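Local coordinates for serine-rich secreted cell wall anchored (LPXTG-motif ) protein (Lactobacillus reuteri ATCC 53608, PDB 5NXK) that probably acts as a surface adhesin, its right-handed beta-solenoid serving the attachment of this gut bacterium to its host, at residues I34-G39 / I61-R66; N91-G96 / L112-T117; V121-L126 / A168-E173; S201-G206 / N231-N236. One frame throughout, in Å; residues are numbered along the deposited sequence.

Contact 1: I34-G39 / I61-R66; sequences ITINNG and IILNNR
The amide of N65 bridges the backbone N and O of G39. Its OD1 accepts from G39 N at 2.9 Å and its ND2 donates to G39 O at 2.7 Å, so both polar ends of the side chain are gripped by a single residue. Neither bond lies flat: ND2 stands above the carbonyl plane of G39, 49° out of it, and the G39 N-H comes in tilted to the OD1 carbonyl. With CG beside its own backbone N (chi1 -81°), N65 swings its amide across to the loop that follows strand 34-36. Further back, I36 and L63 lie side by side and point the same way, I36 CD1 resting 3.9 Å from L63 CD2 and 3.8 Å from I61 CG2, where the two isoleucines meet at a slant. On the other surface T35 puts its methyl CG2 3.9 Å from N64 CB, and its OG1 slants past I62 CB at 4.0 Å. Three backbone bonds of a parallel ladder, I62 N to I34 O, I36 N to I62 O and N64 N to I36 O, hold this register, and a water joins N37 O to R66 N beyond it. Helix 7-14 covers I34 and I61, its L14 touching both, I72 of strand 71-77 packs on I36, L63 and N65, and strand 90-92 continues the sheet beyond strand 61-63.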
loop_
_atom_site.group_PDB
_atom_site.type_symbol
_atom_site.label_atom_id
_atom_site.label_comp_id
_atom_site.label_asym_id
_atom_site.label_seq_id
_atom_site.Cartn_x
_atom_site.Cartn_y
_atom_site.Cartn_z
ATOM N N ILE A 34 5.469 18.059 -1.679
ATOM C CA ILE A 34 4.924 18.683 -2.881
ATOM C C ILE A 34 3.433 18.371 -2.980
ATOM O O ILE A 34 3.056 17.206 -3.008
ATOM C CB ILE A 34 5.628 18.173 -4.151
ATOM C CG1 ILE A 34 7.092 18.609 -4.178
ATOM C CG2 ILE A 34 4.916 18.676 -5.392
ATOM C CD1 ILE A 34 7.889 17.943 -5.289
ATOM N N THR A 35 2.584 19.394 -3.051
ATOM C CA THR A 35 1.145 19.152 -3.143
ATOM C C THR A 35 0.631 19.250 -4.575
ATOM O O THR A 35 0.945 20.189 -5.296
ATOM C CB THR A 35 0.335 20.136 -2.266
ATOM O OG1 THR A 35 0.632 19.910 -0.880
ATOM C CG2 THR A 35 -1.161 19.939 -2.481
ATOM N N ILE A 36 -0.162 18.258 -4.965
ATOM C CA ILE A 36 -0.868 18.239 -6.230
ATOM C C ILE A 36 -2.358 18.367 -5.939
ATOM O O ILE A 36 -2.971 17.462 -5.368
ATOM C CB ILE A 36 -0.622 16.941 -7.011
ATOM C CG1 ILE A 36 0.877 16.638 -7.111
ATOM C CG2 ILE A 36 -1.316 17.000 -8.374
ATOM C CD1 ILE A 36 1.190 15.341 -7.845
ATOM N N ASN A 37 -2.946 19.490 -6.334
ATOM C CA ASN A 37 -4.351 19.745 -6.040
ATOM C C ASN A 37 -5.019 20.556 -7.137
ATOM O O ASN A 37 -5.909 21.368 -6.873
ATOM C CB ASN A 37 -4.506 20.452 -4.691
ATOM C CG ASN A 37 -3.809 21.804 -4.647
ATOM O OD1 ASN A 37 -3.208 22.244 -5.628
ATOM N ND2 ASN A 37 -3.923 22.484 -3.514
ATOM N N ASN A 38 -4.572 20.346 -8.367
ATOM C CA ASN A 38 -5.044 21.151 -9.480
ATOM C C ASN A 38 -5.876 20.375 -10.490
ATOM O O ASN A 38 -5.774 20.612 -11.696
ATOM C CB ASN A 38 -3.844 21.832 -10.154
ATOM C CG ASN A 38 -2.801 20.844 -10.655
ATOM O OD1 ASN A 38 -2.876 19.645 -10.385
ATOM N ND2 ASN A 38 -1.782 21.362 -11.332
ATOM N N GLY A 39 -6.709 19.461 -9.987
ATOM C CA GLY A 39 -7.755 18.839 -10.783
ATOM C C GLY A 39 -7.410 17.466 -11.321
ATOM O O GLY A 39 -6.648 16.717 -10.695
ATOM N N ILE A 61 4.992 13.335 -1.769
ATOM C CA ILE A 61 3.978 13.849 -2.678
ATOM C C ILE A 61 2.617 13.750 -2.003
ATOM O O ILE A 61 2.234 12.684 -1.528
ATOM C CB ILE A 61 3.973 13.082 -4.006
ATOM C CG1 ILE A 61 5.308 13.280 -4.715
ATOM C CG2 ILE A 61 2.798 13.520 -4.883
ATOM C CD1 ILE A 61 5.460 12.479 -5.982
ATOM N N ILE A 62 1.894 14.865 -1.952
ATOM C CA ILE A 62 0.557 14.880 -1.394
ATOM C C ILE A 62 -0.487 15.147 -2.472
ATOM O O ILE A 62 -0.499 16.211 -3.067
ATOM C CB ILE A 62 0.413 15.948 -0.305
ATOM C CG1 ILE A 62 1.550 15.828 0.720
ATOM C CG2 ILE A 62 -0.982 15.877 0.327
ATOM C CD1 ILE A 62 1.485 16.846 1.835
ATOM N N LEU A 63 -1.360 14.173 -2.704
ATOM C CA LEU A 63 -2.501 14.324 -3.605
ATOM C C LEU A 63 -3.604 14.945 -2.768
ATOM O O LEU A 63 -3.958 14.414 -1.713
ATOM C CB LEU A 63 -2.936 12.973 -4.181
ATOM C CG LEU A 63 -1.821 12.103 -4.790
ATOM C CD1 LEU A 63 -2.385 10.814 -5.398
ATOM C CD2 LEU A 63 -1.003 12.871 -5.819
ATOM N N ASN A 64 -4.127 16.088 -3.192
ATOM C CA ASN A 64 -5.047 16.815 -2.327
ATOM C C ASN A 64 -6.119 17.614 -3.069
ATOM O O ASN A 64 -6.428 18.741 -2.680
ATOM C CB ASN A 64 -4.240 17.737 -1.403
ATOM C CG ASN A 64 -4.931 17.991 -0.071
ATOM O OD1 ASN A 64 -6.037 17.505 0.181
ATOM N ND2 ASN A 64 -4.261 18.733 0.803
ATOM N N ASN A 65 -6.682 17.040 -4.133
ATOM C CA ASN A 65 -7.814 17.679 -4.806
ATOM C C ASN A 65 -8.949 17.886 -3.822
ATOM O O ASN A 65 -9.235 17.023 -2.988
ATOM C CB ASN A 65 -8.281 16.848 -6.001
ATOM C CG ASN A 65 -7.430 17.084 -7.230
ATOM O OD1 ASN A 65 -6.815 18.139 -7.365
ATOM N ND2 ASN A 65 -7.396 16.114 -8.136
ATOM N N ARG A 66 -9.616 19.029 -3.930
ATOM C CA ARG A 66 -10.690 19.340 -3.001
ATOM C C ARG A 66 -12.025 18.885 -3.575
ATOM O O ARG A 66 -12.952 18.545 -2.827
ATOM C CB ARG A 66 -10.685 20.838 -2.686
ATOM C CG ARG A 66 -11.645 21.282 -1.596
ATOM C CD ARG A 66 -11.974 22.741 -1.729
ATOM N NE ARG A 66 -13.367 23.047 -1.378
ATOM C CZ ARG A 66 -14.418 22.885 -2.181
ATOM N NH1 ARG A 66 -14.240 22.335 -3.363
ATOM N NH2 ARG A 66 -15.652 23.160 -1.752
HETATM O O HOH W 1 -8.412 21.266 -5.327
#

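Contact 2: N91-G96 / L112-T117; sequences NMSSNG and LVWSKT
N91 and W114 stand side by side on two neighbouring coils of a parallel beta-solenoid, amide and ring planes nearly perpendicular (86°). Both side chains run anti to their backbone N (chi1 172° and -176°), which brings N91 OD1 to the ring edge, 3.2 Å from W114 CE3. S93 OG, in the ring plane at that edge, is modelled as donating to N91 OD1, though the very short distance leaves the details doubtful. Y164 stacks on the same indole, while F150 and Y87 meet it edge-to-face.

The opposite surface is tight and buried: M92 CB lies 3.6 Å from S115 CB, and M92 SD rests 3.9 Å from V113 CG1 where the thioether chain bends. Two backbone bonds, M92 N to W114 O and K116 N to M92 O, clamp M92, the centre of an inverse gamma turn. S115 OG is bonded onward to Y164 O, tying in the next coil.

Past this turn the contact is more exposed and sparsely packed, bridged by the aliphatic part of K116 alongside S93. N95 OD1 comes no closer than 4.4 Å, to K116 CD; its ND2 is bonded to R66 O. The closest touch here is K116 CE to S93 O, at 3.0 Å.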
loop_
_atom_site.group_PDB
_atom_site.type_symbol
_atom_site.label_atom_id
_atom_site.label_comp_id
_atom_site.label_asym_id
_atom_site.label_seq_id
_atom_site.Cartn_x
_atom_site.Cartn_y
_atom_site.Cartn_z
ATOM N N ASN A 91 0.850 10.507 -0.256
ATOM C CA ASN A 91 -0.257 10.732 0.649
ATOM C C ASN A 91 -1.463 11.010 -0.222
ATOM O O ASN A 91 -1.567 12.069 -0.820
ATOM C CB ASN A 91 0.046 11.906 1.593
ATOM C CG ASN A 91 -1.148 12.320 2.444
ATOM O OD1 ASN A 91 -2.271 11.864 2.236
ATOM N ND2 ASN A 91 -0.899 13.199 3.416
ATOM N N MET A 92 -2.369 10.041 -0.273
ATOM C CA MET A 92 -3.525 10.045 -1.159
ATOM C C MET A 92 -4.659 10.732 -0.429
ATOM O O MET A 92 -5.538 10.076 0.134
ATOM C CB MET A 92 -3.889 8.603 -1.534
ATOM C CG MET A 92 -2.731 7.876 -2.233
ATOM S SD MET A 92 -3.001 6.096 -2.518
ATOM C CE MET A 92 -4.168 6.186 -3.863
ATOM N N SER A 93 -4.619 12.060 -0.414
ATOM C CA SER A 93 -5.552 12.833 0.394
ATOM C C SER A 93 -6.596 13.617 -0.409
ATOM O O SER A 93 -7.200 14.546 0.119
ATOM C CB SER A 93 -4.767 13.805 1.288
ATOM O OG SER A 93 -4.333 13.172 2.480
ATOM N N SER A 94 -6.818 13.264 -1.671
ATOM C CA SER A 94 -7.899 13.927 -2.411
ATOM C C SER A 94 -9.255 13.549 -1.861
ATOM O O SER A 94 -9.424 12.475 -1.286
ATOM C CB SER A 94 -7.856 13.582 -3.895
ATOM O OG SER A 94 -6.599 13.927 -4.450
ATOM N N ASN A 95 -10.232 14.431 -2.034
ATOM C CA ASN A 95 -11.598 14.078 -1.686
ATOM C C ASN A 95 -12.183 13.078 -2.689
ATOM O O ASN A 95 -13.070 12.298 -2.343
ATOM C CB ASN A 95 -12.451 15.336 -1.541
ATOM C CG ASN A 95 -12.241 16.011 -0.187
ATOM O OD1 ASN A 95 -11.982 15.336 0.820
ATOM N ND2 ASN A 95 -12.321 17.339 -0.159
ATOM N N GLY A 96 -11.675 13.088 -3.914
ATOM C CA GLY A 96 -12.139 12.171 -4.940
ATOM C C GLY A 96 -11.189 10.999 -5.149
ATOM O O GLY A 96 -10.544 10.531 -4.205
ATOM N N LEU A 112 4.746 3.624 3.992
ATOM C CA LEU A 112 5.232 3.977 2.648
ATOM C C LEU A 112 4.195 4.685 1.782
ATOM O O LEU A 112 4.547 5.486 0.904
ATOM C CB LEU A 112 5.742 2.748 1.891
ATOM C CG LEU A 112 6.991 1.983 2.365
ATOM C CD1 LEU A 112 6.898 1.511 3.802
ATOM C CD2 LEU A 112 7.221 0.803 1.440
ATOM N N VAL A 113 2.928 4.365 2.002
ATOM C CA VAL A 113 1.819 4.998 1.270
ATOM C C VAL A 113 0.665 5.165 2.236
ATOM O O VAL A 113 0.369 4.252 3.011
ATOM C CB VAL A 113 1.340 4.166 0.049
ATOM C CG1 VAL A 113 0.189 4.887 -0.674
ATOM C CG2 VAL A 113 2.486 3.913 -0.908
ATOM N N TRP A 114 0.017 6.327 2.203
ATOM C CA TRP A 114 -1.073 6.574 3.142
ATOM C C TRP A 114 -2.239 7.199 2.371
ATOM O O TRP A 114 -2.026 7.779 1.323
ATOM C CB TRP A 114 -0.594 7.479 4.288
ATOM C CG TRP A 114 -1.582 7.745 5.386
ATOM C CD1 TRP A 114 -1.702 7.066 6.571
ATOM C CD2 TRP A 114 -2.576 8.777 5.417
ATOM N NE1 TRP A 114 -2.727 7.600 7.327
ATOM C CE2 TRP A 114 -3.268 8.661 6.643
ATOM C CE3 TRP A 114 -2.953 9.785 4.525
ATOM C CZ2 TRP A 114 -4.317 9.512 6.992
ATOM C CZ3 TRP A 114 -3.987 10.636 4.878
ATOM C CH2 TRP A 114 -4.657 10.494 6.098
ATOM N N SER A 115 -3.455 7.074 2.880
ATOM C CA SER A 115 -4.622 7.611 2.182
ATOM C C SER A 115 -5.711 8.033 3.141
ATOM O O SER A 115 -5.774 7.554 4.279
ATOM C CB SER A 115 -5.171 6.564 1.202
ATOM O OG SER A 115 -5.762 5.487 1.914
ATOM N N LYS A 116 -6.563 8.943 2.679
ATOM C CA LYS A 116 -7.812 9.252 3.357
ATOM C C LYS A 116 -8.747 8.054 3.225
ATOM O O LYS A 116 -8.855 7.466 2.149
ATOM C CB LYS A 116 -8.479 10.488 2.745
ATOM C CG LYS A 116 -8.026 11.834 3.298
ATOM C CD LYS A 116 -8.621 12.962 2.445
ATOM C CE LYS A 116 -8.209 14.343 2.935
ATOM N NZ LYS A 116 -8.070 14.416 4.408
ATOM N N THR A 117 -9.409 7.680 4.314
ATOM C CA THR A 117 -10.235 6.489 4.309
ATOM C C THR A 117 -11.732 6.831 4.275
ATOM O O THR A 117 -12.577 5.936 4.269
ATOM C CB THR A 117 -9.921 5.627 5.532
ATOM O OG1 THR A 117 -10.093 6.416 6.721
ATOM C CG2 THR A 117 -8.475 5.146 5.457
#

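Contact 3: V121-L126 / A168-E173; sequences VKTLNL and AINIAE
The amides of N125 and N170 lie side by side, nearly coplanar (20° apart), and N170 ND2 donates to N125 OD1 at 2.9 Å. The bond is nearly straight, 167° at the hydrogen. OD1 lies in the plane of the donating amide, and the donor sits close to the line of the accepting C=O bond. Because both side chains carry CG beside their own backbone N (chi1 -62° in N125), the amides leave their strands in the same direction, a hydrogen-bonded asparagine pair in register. The methyl CG2 of T123 comes to the same N170 ND2 at 3.5 Å and to A168 CB at 4.0 Å, an apolar neighbour for the amide on this partly exposed surface.

The other surface is apolar and buried. L126 CD1 slants against I169 CG2 at 4.0 Å, with I171 CD1 a little farther off, and L124 CB faces I169 CG1. Between these two layers the parallel strands are sewn together by five backbone bonds, from A168 N to K122 O at one end to A172 N to L126 O, 2.9 Å, at the other.

The side-chain hydrogen bonds continue in both directions, to threonines. N170 OD1 is bonded to T204 OG1 on the next strand, and N125 ND2 makes a weak bond to T101 OG1 on the previous one. K122 turns away to a salt bridge with D98. N170 thus both gives and takes, while N125 takes and gives weakly; such bonds probably add to the backbone ladder on the outer surface, while the inner surface depends on hydrocarbon packing.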
loop_
_atom_site.group_PDB
_atom_site.type_symbol
_atom_site.label_atom_id
_atom_site.label_comp_id
_atom_site.label_asym_id
_atom_site.label_seq_id
_atom_site.Cartn_x
_atom_site.Cartn_y
_atom_site.Cartn_z
ATOM N N VAL A 121 -12.314 6.695 -4.009
ATOM C CA VAL A 121 -11.624 5.405 -4.130
ATOM C C VAL A 121 -10.120 5.587 -4.188
ATOM O O VAL A 121 -9.608 6.314 -5.043
ATOM C CB VAL A 121 -12.099 4.628 -5.380
ATOM C CG1 VAL A 121 -11.309 3.330 -5.554
ATOM C CG2 VAL A 121 -13.597 4.345 -5.284
ATOM N N LYS A 122 -9.423 4.915 -3.265
ATOM C CA LYS A 122 -7.963 4.951 -3.188
ATOM C C LYS A 122 -7.358 3.605 -3.576
ATOM O O LYS A 122 -7.601 2.583 -2.914
ATOM C CB LYS A 122 -7.501 5.334 -1.781
ATOM C CG LYS A 122 -8.220 6.543 -1.207
ATOM C CD LYS A 122 -8.021 7.764 -2.101
ATOM C CE LYS A 122 -8.442 9.060 -1.377
ATOM N NZ LYS A 122 -8.479 10.211 -2.328
ATOM N N THR A 123 -6.552 3.632 -4.630
ATOM C CA THR A 123 -5.982 2.434 -5.216
ATOM C C THR A 123 -4.460 2.518 -5.340
ATOM O O THR A 123 -3.920 3.506 -5.842
ATOM C CB THR A 123 -6.586 2.178 -6.625
ATOM O OG1 THR A 123 -8.019 2.130 -6.532
ATOM C CG2 THR A 123 -6.076 0.869 -7.204
ATOM N N LEU A 124 -3.779 1.459 -4.909
ATOM C CA LEU A 124 -2.349 1.299 -5.140
ATOM C C LEU A 124 -2.108 0.082 -6.013
ATOM O O LEU A 124 -2.422 -1.049 -5.628
ATOM C CB LEU A 124 -1.591 1.154 -3.820
ATOM C CG LEU A 124 -0.095 0.820 -3.922
ATOM C CD1 LEU A 124 0.668 1.988 -4.570
ATOM C CD2 LEU A 124 0.479 0.511 -2.546
ATOM N N ASN A 125 -1.538 0.305 -7.190
ATOM C CA ASN A 125 -1.185 -0.806 -8.062
ATOM C C ASN A 125 0.313 -1.070 -7.948
ATOM O O ASN A 125 1.118 -0.136 -7.942
ATOM C CB ASN A 125 -1.579 -0.515 -9.513
ATOM C CG ASN A 125 -3.067 -0.328 -9.677
ATOM O OD1 ASN A 125 -3.855 -1.179 -9.271
ATOM N ND2 ASN A 125 -3.468 0.795 -10.263
ATOM N N LEU A 126 0.679 -2.343 -7.827
ATOM C CA LEU A 126 2.065 -2.734 -7.676
ATOM C C LEU A 126 2.424 -3.609 -8.866
ATOM O O LEU A 126 1.856 -4.690 -9.046
ATOM C CB LEU A 126 2.298 -3.466 -6.344
ATOM C CG LEU A 126 1.931 -2.656 -5.097
ATOM C CD1 LEU A 126 2.128 -3.487 -3.834
ATOM C CD2 LEU A 126 2.747 -1.352 -5.037
ATOM N N ALA A 168 -8.016 -0.355 -2.433
ATOM C CA ALA A 168 -7.473 -1.466 -3.213
ATOM C C ALA A 168 -5.964 -1.486 -3.304
ATOM O O ALA A 168 -5.335 -0.460 -3.526
ATOM C CB ALA A 168 -8.071 -1.454 -4.613
ATOM N N ILE A 169 -5.380 -2.658 -3.099
ATOM C CA ILE A 169 -3.980 -2.865 -3.467
ATOM C C ILE A 169 -3.960 -4.025 -4.460
ATOM O O ILE A 169 -4.376 -5.143 -4.140
ATOM C CB ILE A 169 -3.099 -3.163 -2.247
ATOM C CG1 ILE A 169 -3.111 -1.980 -1.275
ATOM C CG2 ILE A 169 -1.664 -3.451 -2.660
ATOM C CD1 ILE A 169 -2.375 -2.283 0.001
ATOM N N ASN A 170 -3.512 -3.748 -5.676
ATOM C CA ASN A 170 -3.546 -4.755 -6.727
ATOM C C ASN A 170 -2.127 -5.126 -7.120
ATOM O O ASN A 170 -1.375 -4.278 -7.572
ATOM C CB ASN A 170 -4.288 -4.233 -7.964
ATOM C CG ASN A 170 -5.711 -3.805 -7.665
ATOM O OD1 ASN A 170 -6.491 -4.559 -7.081
ATOM N ND2 ASN A 170 -6.055 -2.573 -8.059
ATOM N N ILE A 171 -1.777 -6.395 -6.997
ATOM C CA ILE A 171 -0.508 -6.886 -7.516
ATOM C C ILE A 171 -0.781 -7.310 -8.946
ATOM O O ILE A 171 -1.570 -8.217 -9.201
ATOM C CB ILE A 171 0.074 -8.061 -6.691
ATOM C CG1 ILE A 171 0.635 -7.580 -5.346
ATOM C CG2 ILE A 171 1.231 -8.716 -7.429
ATOM C CD1 ILE A 171 -0.365 -6.993 -4.383
ATOM N N ALA A 172 -0.153 -6.625 -9.893
ATOM C CA ALA A 172 -0.497 -6.822 -11.294
ATOM C C ALA A 172 -0.153 -8.217 -11.766
ATOM O O ALA A 172 0.718 -8.868 -11.193
ATOM C CB ALA A 172 0.225 -5.801 -12.157
ATOM N N GLU A 173 -0.831 -8.680 -12.810
ATOM C CA GLU A 173 -0.436 -9.929 -13.444
ATOM C C GLU A 173 1.047 -9.898 -13.805
ATOM O O GLU A 173 1.577 -8.856 -14.185
ATOM C CB GLU A 173 -1.301 -10.245 -14.662
ATOM C CG GLU A 173 -1.228 -9.291 -15.813
ATOM C CD GLU A 173 -1.941 -9.854 -17.037
ATOM O OE1 GLU A 173 -2.134 -11.090 -17.093
ATOM O OE2 GLU A 173 -2.326 -9.062 -17.923
#

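Contact 4: S201-G206 / N231-N236; sequences STVTVG and NHFIVN
F233 extends CG anti to its backbone N (chi1 -180°), and V203 does the same with CG1 (chi1 176°), which lays the phenyl CD1 and CE1 against V203, CE1 3.9 Å from that methyl. V205 lies side by side with F233 and points the same way, its CG2 4.2 Å from CE1. V235, of the same strand as F233, sets CG2 over one face of the ring toward its rim. On the partly exposed surface T202 and H232 meet at a slant: T202 OG1 comes 3.4 Å from H232 CD2 and CG2 packs on H232 CB. The imidazole NE2 is bonded to E230.

At the end of the strands V205 O is gripped twice by N236. The backbone N approaches nearly in line with the carbonyl at 2.9 Å, whereas ND2, at 3.0 Å, comes from above its plane, 53° out of it. Four more backbone bonds complete the ladder. S201 and N231 turn inward at the other end, where S201 OG bonds to S166 O, and N231 to G227 N and R262 O. Parallel strands stacked in register from one coil to the next are typical of a beta-solenoid, consistent with the pectate lyase-like family.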
loop_
_atom_site.group_PDB
_atom_site.type_symbol
_atom_site.label_atom_id
_atom_site.label_comp_id
_atom_site.label_asym_id
_atom_site.label_seq_id
_atom_site.Cartn_x
_atom_site.Cartn_y
_atom_site.Cartn_z
ATOM N N SER A 201 -12.813 -2.737 0.544
ATOM C CA SER A 201 -11.370 -2.894 0.724
ATOM C C SER A 201 -10.921 -4.212 0.100
ATOM O O SER A 201 -11.356 -5.281 0.527
ATOM C CB SER A 201 -10.994 -2.855 2.210
ATOM O OG SER A 201 -11.243 -1.572 2.767
ATOM N N THR A 202 -9.993 -4.133 -0.850
ATOM C CA THR A 202 -9.624 -5.291 -1.676
ATOM C C THR A 202 -8.134 -5.404 -1.934
ATOM O O THR A 202 -7.501 -4.425 -2.283
ATOM C CB THR A 202 -10.328 -5.234 -3.046
ATOM O OG1 THR A 202 -11.740 -5.283 -2.847
ATOM C CG2 THR A 202 -9.924 -6.408 -3.921
ATOM N N VAL A 203 -7.578 -6.594 -1.732
ATOM C CA VAL A 203 -6.238 -6.923 -2.221
ATOM C C VAL A 203 -6.362 -7.977 -3.302
ATOM O O VAL A 203 -7.037 -8.988 -3.096
ATOM C CB VAL A 203 -5.326 -7.442 -1.106
ATOM C CG1 VAL A 203 -3.949 -7.867 -1.675
ATOM C CG2 VAL A 203 -5.173 -6.372 -0.023
ATOM N N THR A 204 -5.763 -7.739 -4.466
ATOM C CA THR A 204 -5.778 -8.767 -5.512
ATOM C C THR A 204 -4.354 -9.154 -5.875
ATOM O O THR A 204 -3.444 -8.333 -5.787
ATOM C CB THR A 204 -6.488 -8.315 -6.805
ATOM O OG1 THR A 204 -5.723 -7.269 -7.429
ATOM C CG2 THR A 204 -7.879 -7.803 -6.497
ATOM N N VAL A 205 -4.155 -10.414 -6.229
ATOM C CA VAL A 205 -2.883 -10.855 -6.776
ATOM C C VAL A 205 -3.175 -11.407 -8.178
ATOM O O VAL A 205 -3.928 -12.374 -8.324
ATOM C CB VAL A 205 -2.208 -11.920 -5.883
ATOM C CG1 VAL A 205 -0.847 -12.322 -6.463
ATOM C CG2 VAL A 205 -2.048 -11.400 -4.452
ATOM N N GLY A 206 -2.613 -10.783 -9.214
ATOM C CA GLY A 206 -3.023 -11.086 -10.582
ATOM C C GLY A 206 -2.503 -12.416 -11.122
ATOM O O GLY A 206 -1.681 -13.083 -10.475
ATOM N N ASN A 231 -14.911 -6.798 1.897
ATOM C CA ASN A 231 -13.493 -7.053 2.127
ATOM C C ASN A 231 -13.077 -8.218 1.242
ATOM O O ASN A 231 -13.669 -9.274 1.333
ATOM C CB ASN A 231 -13.231 -7.379 3.598
ATOM C CG ASN A 231 -13.509 -6.197 4.511
ATOM O OD1 ASN A 231 -12.655 -5.328 4.688
ATOM N ND2 ASN A 231 -14.727 -6.137 5.057
ATOM N N HIS A 232 -12.058 -8.045 0.411
ATOM C CA HIS A 232 -11.690 -9.102 -0.533
ATOM C C HIS A 232 -10.211 -9.422 -0.502
ATOM O O HIS A 232 -9.389 -8.522 -0.392
ATOM C CB HIS A 232 -12.060 -8.710 -1.963
ATOM C CG HIS A 232 -13.519 -8.505 -2.183
ATOM N ND1 HIS A 232 -14.368 -9.529 -2.574
ATOM C CD2 HIS A 232 -14.289 -7.393 -2.124
ATOM C CE1 HIS A 232 -15.588 -9.059 -2.708
ATOM N NE2 HIS A 232 -15.571 -7.759 -2.437
ATOM N N PHE A 233 -9.877 -10.706 -0.593
ATOM C CA PHE A 233 -8.505 -11.109 -0.897
ATOM C C PHE A 233 -8.612 -12.107 -2.033
ATOM O O PHE A 233 -9.168 -13.200 -1.852
ATOM C CB PHE A 233 -7.802 -11.727 0.314
ATOM C CG PHE A 233 -6.369 -12.149 0.046
ATOM C CD1 PHE A 233 -5.501 -11.309 -0.638
ATOM C CD2 PHE A 233 -5.884 -13.365 0.523
ATOM C CE1 PHE A 233 -4.180 -11.677 -0.871
ATOM C CE2 PHE A 233 -4.565 -13.746 0.297
ATOM C CZ PHE A 233 -3.708 -12.905 -0.392
ATOM N N ILE A 234 -8.147 -11.704 -3.210
ATOM C CA ILE A 234 -8.345 -12.491 -4.416
ATOM C C ILE A 234 -6.997 -12.893 -4.993
ATOM O O ILE A 234 -6.191 -12.044 -5.329
ATOM C CB ILE A 234 -9.139 -11.720 -5.485
ATOM C CG1 ILE A 234 -10.491 -11.285 -4.930
ATOM C CG2 ILE A 234 -9.346 -12.593 -6.720
ATOM C CD1 ILE A 234 -11.226 -10.334 -5.840
ATOM N N VAL A 235 -6.756 -14.191 -5.086
ATOM C CA VAL A 235 -5.536 -14.722 -5.663
ATOM C C VAL A 235 -5.900 -15.429 -6.971
ATOM O O VAL A 235 -6.585 -16.447 -6.963
ATOM C CB VAL A 235 -4.849 -15.680 -4.695
ATOM C CG1 VAL A 235 -3.618 -16.316 -5.352
ATOM C CG2 VAL A 235 -4.496 -14.936 -3.409
ATOM N N ASN A 236 -5.456 -14.877 -8.094
ATOM C CA ASN A 236 -5.877 -15.366 -9.402
ATOM C C ASN A 236 -5.087 -16.588 -9.893
ATOM O O ASN A 236 -4.172 -17.066 -9.211
ATOM C CB ASN A 236 -5.807 -14.218 -10.431
ATOM C CG ASN A 236 -6.944 -13.223 -10.258
ATOM O OD1 ASN A 236 -8.039 -13.462 -10.749
ATOM N ND2 ASN A 236 -6.695 -12.112 -9.569
#

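The four contacts succeed one another along the chain and along the solenoid, each joining strands of adjacent coils. Contacts 1 and 2, with centres 10 Å apart, share one sheet: strands 61-63 and 90-92 are neighbours, linked by L63 N to N91 O at 2.8 Å. Contacts 3 and 4, 9 Å apart, share the longest sheet in the same way, through I171 N to T204 O at 2.8 Å. Contact 2 meets contact 3 across a corner, where K122 NZ probably bonds to S94 O (2.7 Å) and G96 O. Contacts 1 and 4 lie about 28 Å apart between centres, without touching, and are related through the stacked coils between them.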